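Local coordinates for tRNA-splicing endonuclease (Sulfolobus tokodaii, PDB 2CV8), which probably removes introns from precursor tRNAs by cutting at both splice sites, leaving 2',3'-cyclic phosphate and 5'-hydroxyl ends, at residues R88-L97 with G161-Y172; K109-Y117 with A126-D134. One frame throughout, in Å; residues are numbered along the deposited sequence.

Contact 1: R88-L97 with G161-Y172; sequences RILYSVYEDL and GIVNLTNGKIRY
Helix 88-97 packs across the hairpin 161-172, with Ser92 and Val93 on Val163 and Asp96 on Tyr172. This is helix-on-sheet packing in the catalytic C-terminal domain, where strand 170-178 is the outermost strand of the sheet within the chain. The helix crosses strand 161-163 steeply, at 115°, with the axes 8.5 Å apart. Ser92 CB packs on both Val163 methyls, while its OG bonds back to Arg88 O within the helix. Val93 CG2 meets Val163 CG2 at 3.6 Å and lies 3.7 Å from Gly161 O. Val93 CG1 is turned anti to the backbone N (chi1 -176°) and reaches the edge of the Tyr172 ring. The one polar link between the segments is made here: Tyr172 OH donates to Asp96 OD1 at 2.9 Å. OD1 lies in the plane of the ring at its edge, but the hydroxyl meets it on the anti side, 26° out of the carboxylate plane. Lys100 forms a salt bridge with the same oxygen. Leu97 CD2 approaches the ring obliquely, 3.7 Å from Tyr172 CZ. Toward the more exposed hairpin turn, Leu165 splits its methyls: CD1 lies 3.7 Å from Arg88 CB, and CD2 3.9 Å from Ile89 CG2. Val93 also touches Ala132 of strand 128-134 and Phe114 of strand 114-117. Leu90 and Tyr94 touch Ile51 of helix 50-58, while Tyr172 pairs with an antiparallel strand of the second subunit, which continues the sheet.

Contact 2: K109-Y117 with A126-D134; sequences KYGADFAVY and APYLVIALD
Phe114 and Val116 pair with Val130 and Tyr128 in an antiparallel hairpin. Each pair is closed by two backbone hydrogen bonds, and Val116 CG2 meets Val130 CG2 at 3.5 Å on the face they share. Two residues, Asp113 and Phe114, stand opposite Val130 alone, which makes a classic beta bulge. Val130 O takes a nearly straight bond from Phe114 N (2.9 Å, 170°) and a weak one from Asp113 N. Asp113 CG lies beside the backbone N (chi1 -66°), carrying OD2 to Ala132 N, which donates to its anti lone pair at 2.7 Å. Arg86 NH2 reaches both segments, by a salt bridge to Asp113 OD2 and a bond to Ala132 O. On the other face Leu129 is buried against Ala112, its CD2 3.5 Å from Tyr110 CB. The far end is more open and less ordered: Ala126 is exposed and residues 126-128 have high B. Yet Pro127 CB sits over one face of the Tyr117 ring, offset toward the rim, 3.9 Å from its centroid, in a CH-pi contact. Tyr117 is a predicted active-site residue; Tyr110 and Pro127 touch Lys156, another. Strands 103-106 and 157-163 flank the hairpin, and helix 87-99 covers Phe114 and Val116.

In the fold
Both contacts hold the five-stranded sheet of the catalytic domain, and contact 2 is nested in the chain loop closed by contact 1. They meet directly. Gly161 N and O probably hydrogen-bond to Ile131 O and Leu133 N, joining neighbouring strands, and Leu97 CD1 packs on Val116 CG2. Each is part core and part surface. Contact 2 lies nearer the centre of the chain and is built on backbone bonds; contact 1 is mainly side-chain packing. Each adds one carboxylate bond, in contact 1 from a tyrosine hydroxyl, in contact 2 from a backbone N. Both touch the second subunit, contact 1 through the strand pairing of Tyr172, contact 2 through Leu133 and Asp134. Contact 2 also holds a predicted active-site residue.

Contact 1: R88-L97 with G161-Y172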
loop_
_atom_site.group_PDB
_atom_site.type_symbol
_atom_site.label_atom_id
_atom_site.label_comp_id
_atom_site.label_asym_id
_atom_site.label_seq_id
_atom_site.Cartn_x
_atom_site.Cartn_y
_atom_site.Cartn_z
ATOM N N ARG B 88 -17.004 0.347 -10.774
ATOM C CA ARG B 88 -16.999 -1.070 -10.431
ATOM C C ARG B 88 -16.224 -1.380 -9.156
ATOM O O ARG B 88 -16.749 -2.045 -8.254
ATOM C CB ARG B 88 -16.434 -1.919 -11.574
ATOM C CG ARG B 88 -17.360 -2.075 -12.765
ATOM C CD ARG B 88 -17.014 -3.333 -13.551
ATOM N NE ARG B 88 -17.831 -3.466 -14.752
ATOM C CZ ARG B 88 -17.634 -2.775 -15.870
ATOM N NH1 ARG B 88 -16.636 -1.902 -15.945
ATOM N NH2 ARG B 88 -18.440 -2.950 -16.910
ATOM N N ILE B 89 -14.987 -0.905 -9.060
ATOM C CA ILE B 89 -14.219 -1.214 -7.871
ATOM C C ILE B 89 -14.723 -0.446 -6.674
ATOM O O ILE B 89 -14.670 -0.958 -5.547
ATOM C CB ILE B 89 -12.710 -0.954 -8.065
ATOM C CG1 ILE B 89 -12.445 0.517 -8.335
ATOM C CG2 ILE B 89 -12.200 -1.783 -9.212
ATOM C CD1 ILE B 89 -10.970 0.859 -8.338
ATOM N N LEU B 90 -15.227 0.769 -6.911
ATOM C CA LEU B 90 -15.752 1.601 -5.824
ATOM C C LEU B 90 -17.040 1.039 -5.232
ATOM O O LEU B 90 -17.227 1.049 -4.015
ATOM C CB LEU B 90 -15.999 3.032 -6.303
ATOM C CG LEU B 90 -14.754 3.896 -6.535
ATOM C CD1 LEU B 90 -15.168 5.213 -7.123
ATOM C CD2 LEU B 90 -13.990 4.095 -5.239
ATOM N N TYR B 91 -17.930 0.546 -6.086
ATOM C CA TYR B 91 -19.174 -0.021 -5.593
ATOM C C TYR B 91 -18.890 -1.354 -4.896
ATOM O O TYR B 91 -19.542 -1.709 -3.912
ATOM C CB TYR B 91 -20.182 -0.238 -6.728
ATOM C CG TYR B 91 -21.459 -0.881 -6.234
ATOM C CD1 TYR B 91 -22.408 -0.141 -5.519
ATOM C CD2 TYR B 91 -21.679 -2.252 -6.393
ATOM C CE1 TYR B 91 -23.543 -0.754 -4.972
ATOM C CE2 TYR B 91 -22.799 -2.870 -5.846
ATOM C CZ TYR B 91 -23.728 -2.117 -5.138
ATOM O OH TYR B 91 -24.835 -2.735 -4.599
ATOM N N SER B 92 -17.915 -2.092 -5.406
ATOM C CA SER B 92 -17.567 -3.375 -4.808
ATOM C C SER B 92 -17.127 -3.210 -3.364
ATOM O O SER B 92 -17.560 -3.973 -2.497
ATOM C CB SER B 92 -16.468 -4.070 -5.618
ATOM O OG SER B 92 -16.967 -4.476 -6.885
ATOM N N VAL B 93 -16.277 -2.217 -3.098
ATOM C CA VAL B 93 -15.827 -1.993 -1.727
ATOM C C VAL B 93 -16.956 -1.352 -0.912
ATOM O O VAL B 93 -17.183 -1.725 0.244
ATOM C CB VAL B 93 -14.573 -1.069 -1.641
ATOM C CG1 VAL B 93 -14.109 -0.957 -0.188
ATOM C CG2 VAL B 93 -13.440 -1.617 -2.484
ATOM N N TYR B 94 -17.668 -0.396 -1.503
ATOM C CA TYR B 94 -18.756 0.245 -0.777
ATOM C C TYR B 94 -19.711 -0.808 -0.252
ATOM O O TYR B 94 -19.982 -0.882 0.952
ATOM C CB TYR B 94 -19.558 1.189 -1.665
ATOM C CG TYR B 94 -20.648 1.899 -0.889
ATOM C CD1 TYR B 94 -20.382 3.061 -0.182
ATOM C CD2 TYR B 94 -21.922 1.367 -0.812
ATOM C CE1 TYR B 94 -21.357 3.677 0.583
ATOM C CE2 TYR B 94 -22.909 1.967 -0.042
ATOM C CZ TYR B 94 -22.620 3.122 0.656
ATOM O OH TYR B 94 -23.582 3.680 1.457
ATOM N N GLU B 95 -20.219 -1.613 -1.180
ATOM C CA GLU B 95 -21.168 -2.674 -0.878
ATOM C C GLU B 95 -20.644 -3.670 0.152
ATOM O O GLU B 95 -21.301 -3.934 1.158
ATOM C CB GLU B 95 -21.525 -3.412 -2.161
ATOM C CG GLU B 95 -22.531 -4.512 -1.974
ATOM C CD GLU B 95 -22.698 -5.326 -3.231
ATOM O OE1 GLU B 95 -21.698 -5.955 -3.653
ATOM O OE2 GLU B 95 -23.817 -5.331 -3.793
ATOM N N ASP B 96 -19.464 -4.225 -0.115
ATOM C CA ASP B 96 -18.850 -5.204 0.769
ATOM C C ASP B 96 -18.726 -4.659 2.179
ATOM O O ASP B 96 -19.083 -5.325 3.149
ATOM C CB ASP B 96 -17.473 -5.588 0.231
ATOM C CG ASP B 96 -16.781 -6.677 1.061
ATOM O OD1 ASP B 96 -15.885 -6.344 1.870
ATOM O OD2 ASP B 96 -17.128 -7.867 0.893
ATOM N N LEU B 97 -18.226 -3.438 2.295
ATOM C CA LEU B 97 -18.069 -2.840 3.598
ATOM C C LEU B 97 -19.413 -2.542 4.225
ATOM O O LEU B 97 -19.621 -2.760 5.421
ATOM C CB LEU B 97 -17.240 -1.564 3.498
ATOM C CG LEU B 97 -15.743 -1.796 3.269
ATOM C CD1 LEU B 97 -14.991 -0.481 3.399
ATOM C CD2 LEU B 97 -15.220 -2.796 4.289
ATOM N N GLY B 161 -8.469 -1.378 -0.723
ATOM C CA GLY B 161 -9.509 -2.361 -0.957
ATOM C C GLY B 161 -9.340 -2.924 -2.352
ATOM O O GLY B 161 -9.863 -2.365 -3.319
ATOM N N ILE B 162 -8.614 -4.033 -2.463
ATOM C CA ILE B 162 -8.366 -4.648 -3.761
ATOM C C ILE B 162 -9.467 -5.619 -4.176
ATOM O O ILE B 162 -9.662 -6.668 -3.561
ATOM C CB ILE B 162 -7.000 -5.331 -3.758
ATOM C CG1 ILE B 162 -5.925 -4.267 -3.505
ATOM C CG2 ILE B 162 -6.767 -6.037 -5.074
ATOM C CD1 ILE B 162 -4.501 -4.767 -3.580
ATOM N N VAL B 163 -10.167 -5.246 -5.247
ATOM C CA VAL B 163 -11.297 -5.994 -5.768
ATOM C C VAL B 163 -11.030 -6.803 -7.024
ATOM O O VAL B 163 -10.357 -6.341 -7.942
ATOM C CB VAL B 163 -12.472 -5.025 -6.083
ATOM C CG1 VAL B 163 -13.686 -5.793 -6.580
ATOM C CG2 VAL B 163 -12.826 -4.224 -4.845
ATOM N N ASN B 164 -11.567 -8.018 -7.053
ATOM C CA ASN B 164 -11.473 -8.877 -8.225
ATOM C C ASN B 164 -12.847 -8.742 -8.890
ATOM O O ASN B 164 -13.854 -9.204 -8.351
ATOM C CB ASN B 164 -11.243 -10.332 -7.817
ATOM C CG ASN B 164 -11.374 -11.293 -8.986
ATOM O OD1 ASN B 164 -11.339 -12.505 -8.806
ATOM N ND2 ASN B 164 -11.525 -10.755 -10.191
ATOM N N LEU B 165 -12.902 -8.108 -10.052
ATOM C CA LEU B 165 -14.185 -7.930 -10.707
ATOM C C LEU B 165 -14.809 -9.226 -11.194
ATOM O O LEU B 165 -15.999 -9.259 -11.523
ATOM C CB LEU B 165 -14.072 -6.936 -11.868
ATOM C CG LEU B 165 -13.886 -5.465 -11.480
ATOM C CD1 LEU B 165 -14.889 -5.074 -10.380
ATOM C CD2 LEU B 165 -12.467 -5.248 -10.997
ATOM N N THR B 166 -14.022 -10.297 -11.232
ATOM C CA THR B 166 -14.548 -11.575 -11.687
ATOM C C THR B 166 -15.348 -12.283 -10.594
ATOM O O THR B 166 -16.573 -12.386 -10.691
ATOM C CB THR B 166 -13.419 -12.495 -12.190
ATOM O OG1 THR B 166 -12.736 -11.864 -13.281
ATOM C CG2 THR B 166 -13.997 -13.816 -12.677
ATOM N N ASN B 167 -14.672 -12.756 -9.550
ATOM C CA ASN B 167 -15.365 -13.448 -8.466
ATOM C C ASN B 167 -15.990 -12.511 -7.432
ATOM O O ASN B 167 -16.748 -12.953 -6.563
ATOM C CB ASN B 167 -14.421 -14.422 -7.755
ATOM C CG ASN B 167 -13.220 -13.736 -7.156
ATOM O OD1 ASN B 167 -13.332 -12.642 -6.619
ATOM N ND2 ASN B 167 -12.061 -14.384 -7.229
ATOM N N GLY B 168 -15.670 -11.223 -7.526
ATOM C CA GLY B 168 -16.206 -10.251 -6.585
ATOM C C GLY B 168 -15.574 -10.287 -5.199
ATOM O O GLY B 168 -16.013 -9.576 -4.296
ATOM N N LYS B 169 -14.550 -11.117 -5.021
ATOM C CA LYS B 169 -13.876 -11.228 -3.732
ATOM C C LYS B 169 -13.030 -9.990 -3.475
ATOM O O LYS B 169 -12.639 -9.293 -4.410
ATOM C CB LYS B 169 -13.016 -12.496 -3.693
ATOM C CG LYS B 169 -13.814 -13.766 -3.412
ATOM C CD LYS B 169 -12.924 -15.000 -3.417
ATOM C CE LYS B 169 -13.505 -16.119 -2.554
ATOM N NZ LYS B 169 -14.896 -16.483 -2.939
ATOM N N ILE B 170 -12.752 -9.711 -2.205
ATOM C CA ILE B 170 -11.978 -8.529 -1.842
ATOM C C ILE B 170 -10.840 -8.791 -0.863
ATOM O O ILE B 170 -11.020 -9.455 0.152
ATOM C CB ILE B 170 -12.897 -7.452 -1.221
ATOM C CG1 ILE B 170 -14.075 -7.176 -2.162
ATOM C CG2 ILE B 170 -12.092 -6.174 -0.933
ATOM C CD1 ILE B 170 -15.041 -6.195 -1.626
ATOM N N ARG B 171 -9.664 -8.255 -1.173
ATOM C CA ARG B 171 -8.501 -8.413 -0.311
ATOM C C ARG B 171 -8.167 -7.041 0.251
ATOM O O ARG B 171 -7.940 -6.084 -0.494
ATOM C CB ARG B 171 -7.304 -8.960 -1.101
ATOM C CG ARG B 171 -7.371 -10.445 -1.442
ATOM C CD ARG B 171 -6.219 -10.838 -2.362
ATOM N NE ARG B 171 -6.171 -12.270 -2.647
ATOM C CZ ARG B 171 -5.811 -13.206 -1.771
ATOM N NH1 ARG B 171 -5.460 -12.870 -0.536
ATOM N NH2 ARG B 171 -5.794 -14.482 -2.134
ATOM N N TYR B 172 -8.163 -6.937 1.571
ATOM C CA TYR B 172 -7.844 -5.671 2.209
ATOM C C TYR B 172 -6.409 -5.674 2.699
ATOM O O TYR B 172 -5.994 -6.597 3.384
ATOM C CB TYR B 172 -8.794 -5.405 3.376
ATOM C CG TYR B 172 -10.192 -5.048 2.927
ATOM C CD1 TYR B 172 -11.227 -5.980 2.994
ATOM C CD2 TYR B 172 -10.479 -3.787 2.409
ATOM C CE1 TYR B 172 -12.510 -5.660 2.557
ATOM C CE2 TYR B 172 -11.753 -3.463 1.961
ATOM C CZ TYR B 172 -12.764 -4.403 2.034
ATOM O OH TYR B 172 -14.020 -4.104 1.550
#

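Contact 2: K109-Y117 with A126-D134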
loop_
_atom_site.group_PDB
_atom_site.type_symbol
_atom_site.label_atom_id
_atom_site.label_comp_id
_atom_site.label_asym_id
_atom_site.label_seq_id
_atom_site.Cartn_x
_atom_site.Cartn_y
_atom_site.Cartn_z
ATOM N N LYS B 109 -12.298 14.195 1.646
ATOM C CA LYS B 109 -11.753 15.241 2.517
ATOM C C LYS B 109 -10.396 14.774 3.034
ATOM O O LYS B 109 -9.494 15.572 3.264
ATOM C CB LYS B 109 -12.656 15.480 3.735
ATOM C CG LYS B 109 -14.091 15.889 3.434
ATOM C CD LYS B 109 -14.938 15.860 4.706
ATOM C CE LYS B 109 -16.415 16.100 4.400
ATOM N NZ LYS B 109 -17.292 15.859 5.588
ATOM N N TYR B 110 -10.265 13.465 3.209
ATOM C CA TYR B 110 -9.040 12.884 3.732
ATOM C C TYR B 110 -8.131 12.329 2.652
ATOM O O TYR B 110 -7.092 11.747 2.954
ATOM C CB TYR B 110 -9.376 11.778 4.733
ATOM C CG TYR B 110 -10.428 12.182 5.737
ATOM C CD1 TYR B 110 -11.788 12.033 5.455
ATOM C CD2 TYR B 110 -10.068 12.734 6.963
ATOM C CE1 TYR B 110 -12.764 12.424 6.376
ATOM C CE2 TYR B 110 -11.032 13.130 7.890
ATOM C CZ TYR B 110 -12.374 12.972 7.591
ATOM O OH TYR B 110 -13.318 13.362 8.510
ATOM N N GLY B 111 -8.515 12.505 1.393
ATOM C CA GLY B 111 -7.687 12.005 0.308
ATOM C C GLY B 111 -7.759 10.497 0.162
ATOM O O GLY B 111 -6.742 9.816 0.031
ATOM N N ALA B 112 -8.978 9.976 0.192
ATOM C CA ALA B 112 -9.224 8.552 0.052
ATOM C C ALA B 112 -10.624 8.396 -0.523
ATOM O O ALA B 112 -11.357 9.378 -0.651
ATOM C CB ALA B 112 -9.137 7.870 1.405
ATOM N N ASP B 113 -10.997 7.171 -0.874
ATOM C CA ASP B 113 -12.317 6.930 -1.433
ATOM C C ASP B 113 -13.385 6.918 -0.355
ATOM O O ASP B 113 -14.416 7.572 -0.487
ATOM C CB ASP B 113 -12.346 5.605 -2.190
ATOM C CG ASP B 113 -11.466 5.622 -3.419
ATOM O OD1 ASP B 113 -11.589 6.583 -4.218
ATOM O OD2 ASP B 113 -10.660 4.673 -3.587
ATOM N N PHE B 114 -13.135 6.189 0.721
ATOM C CA PHE B 114 -14.123 6.101 1.783
ATOM C C PHE B 114 -13.608 6.382 3.182
ATOM O O PHE B 114 -12.413 6.268 3.460
ATOM C CB PHE B 114 -14.755 4.708 1.779
ATOM C CG PHE B 114 -15.279 4.283 0.444
ATOM C CD1 PHE B 114 -14.739 3.170 -0.204
ATOM C CD2 PHE B 114 -16.324 4.986 -0.168
ATOM C CE1 PHE B 114 -15.233 2.754 -1.452
ATOM C CE2 PHE B 114 -16.828 4.584 -1.410
ATOM C CZ PHE B 114 -16.282 3.468 -2.053
ATOM N N ALA B 115 -14.542 6.758 4.053
ATOM C CA ALA B 115 -14.273 7.003 5.464
ATOM C C ALA B 115 -15.194 5.996 6.154
ATOM O O ALA B 115 -16.382 6.242 6.328
ATOM C CB ALA B 115 -14.646 8.405 5.843
ATOM N N VAL B 116 -14.640 4.846 6.516
ATOM C CA VAL B 116 -15.412 3.790 7.143
ATOM C C VAL B 116 -15.481 3.924 8.662
ATOM O O VAL B 116 -14.467 4.154 9.321
ATOM C CB VAL B 116 -14.827 2.421 6.770
ATOM C CG1 VAL B 116 -15.747 1.322 7.211
ATOM C CG2 VAL B 116 -14.606 2.350 5.270
ATOM N N TYR B 117 -16.690 3.769 9.202
ATOM C CA TYR B 117 -16.946 3.872 10.645
ATOM C C TYR B 117 -17.598 2.635 11.274
ATOM O O TYR B 117 -18.453 1.990 10.667
ATOM C CB TYR B 117 -17.910 5.024 10.947
ATOM C CG TYR B 117 -17.422 6.405 10.608
ATOM C CD1 TYR B 117 -17.323 6.831 9.284
ATOM C CD2 TYR B 117 -17.057 7.291 11.616
ATOM C CE1 TYR B 117 -16.870 8.110 8.975
ATOM C CE2 TYR B 117 -16.602 8.566 11.318
ATOM C CZ TYR B 117 -16.508 8.967 9.995
ATOM O OH TYR B 117 -16.016 10.207 9.696
ATOM N N ALA B 126 -13.356 6.069 15.550
ATOM C CA ALA B 126 -12.540 6.838 14.618
ATOM C C ALA B 126 -12.718 6.207 13.240
ATOM O O ALA B 126 -12.894 4.998 13.120
ATOM C CB ALA B 126 -11.077 6.806 15.033
ATOM N N PRO B 127 -12.656 7.026 12.182
ATOM C CA PRO B 127 -12.815 6.650 10.775
ATOM C C PRO B 127 -11.632 5.958 10.116
ATOM O O PRO B 127 -10.515 6.467 10.148
ATOM C CB PRO B 127 -13.107 7.986 10.084
ATOM C CG PRO B 127 -13.336 8.970 11.213
ATOM C CD PRO B 127 -12.457 8.475 12.302
ATOM N N TYR B 128 -11.884 4.803 9.512
ATOM C CA TYR B 128 -10.833 4.092 8.798
ATOM C C TYR B 128 -10.925 4.612 7.375
ATOM O O TYR B 128 -12.011 4.733 6.826
ATOM C CB TYR B 128 -11.062 2.576 8.821
ATOM C CG TYR B 128 -10.922 1.992 10.199
ATOM C CD1 TYR B 128 -12.038 1.769 11.005
ATOM C CD2 TYR B 128 -9.661 1.747 10.738
ATOM C CE1 TYR B 128 -11.900 1.321 12.322
ATOM C CE2 TYR B 128 -9.509 1.302 12.051
ATOM C CZ TYR B 128 -10.632 1.093 12.839
ATOM O OH TYR B 128 -10.486 0.672 14.143
ATOM N N LEU B 129 -9.791 4.945 6.785
ATOM C CA LEU B 129 -9.771 5.451 5.423
ATOM C C LEU B 129 -9.457 4.321 4.463
ATOM O O LEU B 129 -8.476 3.599 4.634
ATOM C CB LEU B 129 -8.727 6.554 5.296
ATOM C CG LEU B 129 -9.204 7.989 5.507
ATOM C CD1 LEU B 129 -10.355 8.049 6.495
ATOM C CD2 LEU B 129 -8.029 8.814 5.983
ATOM N N VAL B 130 -10.295 4.166 3.448
ATOM C CA VAL B 130 -10.094 3.100 2.483
ATOM C C VAL B 130 -9.976 3.637 1.070
ATOM O O VAL B 130 -10.665 4.580 0.680
ATOM C CB VAL B 130 -11.273 2.059 2.505
ATOM C CG1 VAL B 130 -10.970 0.902 1.566
ATOM C CG2 VAL B 130 -11.505 1.528 3.915
ATOM N N ILE B 131 -9.089 3.019 0.305
ATOM C CA ILE B 131 -8.890 3.379 -1.086
ATOM C C ILE B 131 -9.108 2.112 -1.886
ATOM O O ILE B 131 -8.363 1.144 -1.732
ATOM C CB ILE B 131 -7.474 3.909 -1.325
ATOM C CG1 ILE B 131 -7.397 5.374 -0.865
ATOM C CG2 ILE B 131 -7.096 3.733 -2.783
ATOM C CD1 ILE B 131 -6.019 5.948 -0.865
ATOM N N ALA B 132 -10.147 2.117 -2.720
ATOM C CA ALA B 132 -10.472 0.958 -3.540
ATOM C C ALA B 132 -9.516 0.821 -4.722
ATOM O O ALA B 132 -9.132 1.812 -5.350
ATOM C CB ALA B 132 -11.905 1.058 -4.034
ATOM N N LEU B 133 -9.140 -0.418 -5.023
ATOM C CA LEU B 133 -8.224 -0.680 -6.112
ATOM C C LEU B 133 -8.572 -1.931 -6.900
ATOM O O LEU B 133 -9.177 -2.871 -6.384
ATOM C CB LEU B 133 -6.802 -0.802 -5.566
ATOM C CG LEU B 133 -5.777 0.133 -6.195
ATOM C CD1 LEU B 133 -6.297 1.577 -6.215
ATOM C CD2 LEU B 133 -4.488 0.025 -5.421
ATOM N N ASP B 134 -8.179 -1.912 -8.167
ATOM C CA ASP B 134 -8.392 -3.018 -9.081
ATOM C C ASP B 134 -7.112 -3.839 -8.922
ATOM O O ASP B 134 -6.010 -3.350 -9.158
ATOM C CB ASP B 134 -8.586 -2.440 -10.484
ATOM C CG ASP B 134 -8.463 -3.470 -11.583
ATOM O OD1 ASP B 134 -8.622 -4.688 -11.329
ATOM O OD2 ASP B 134 -8.214 -3.037 -12.727
#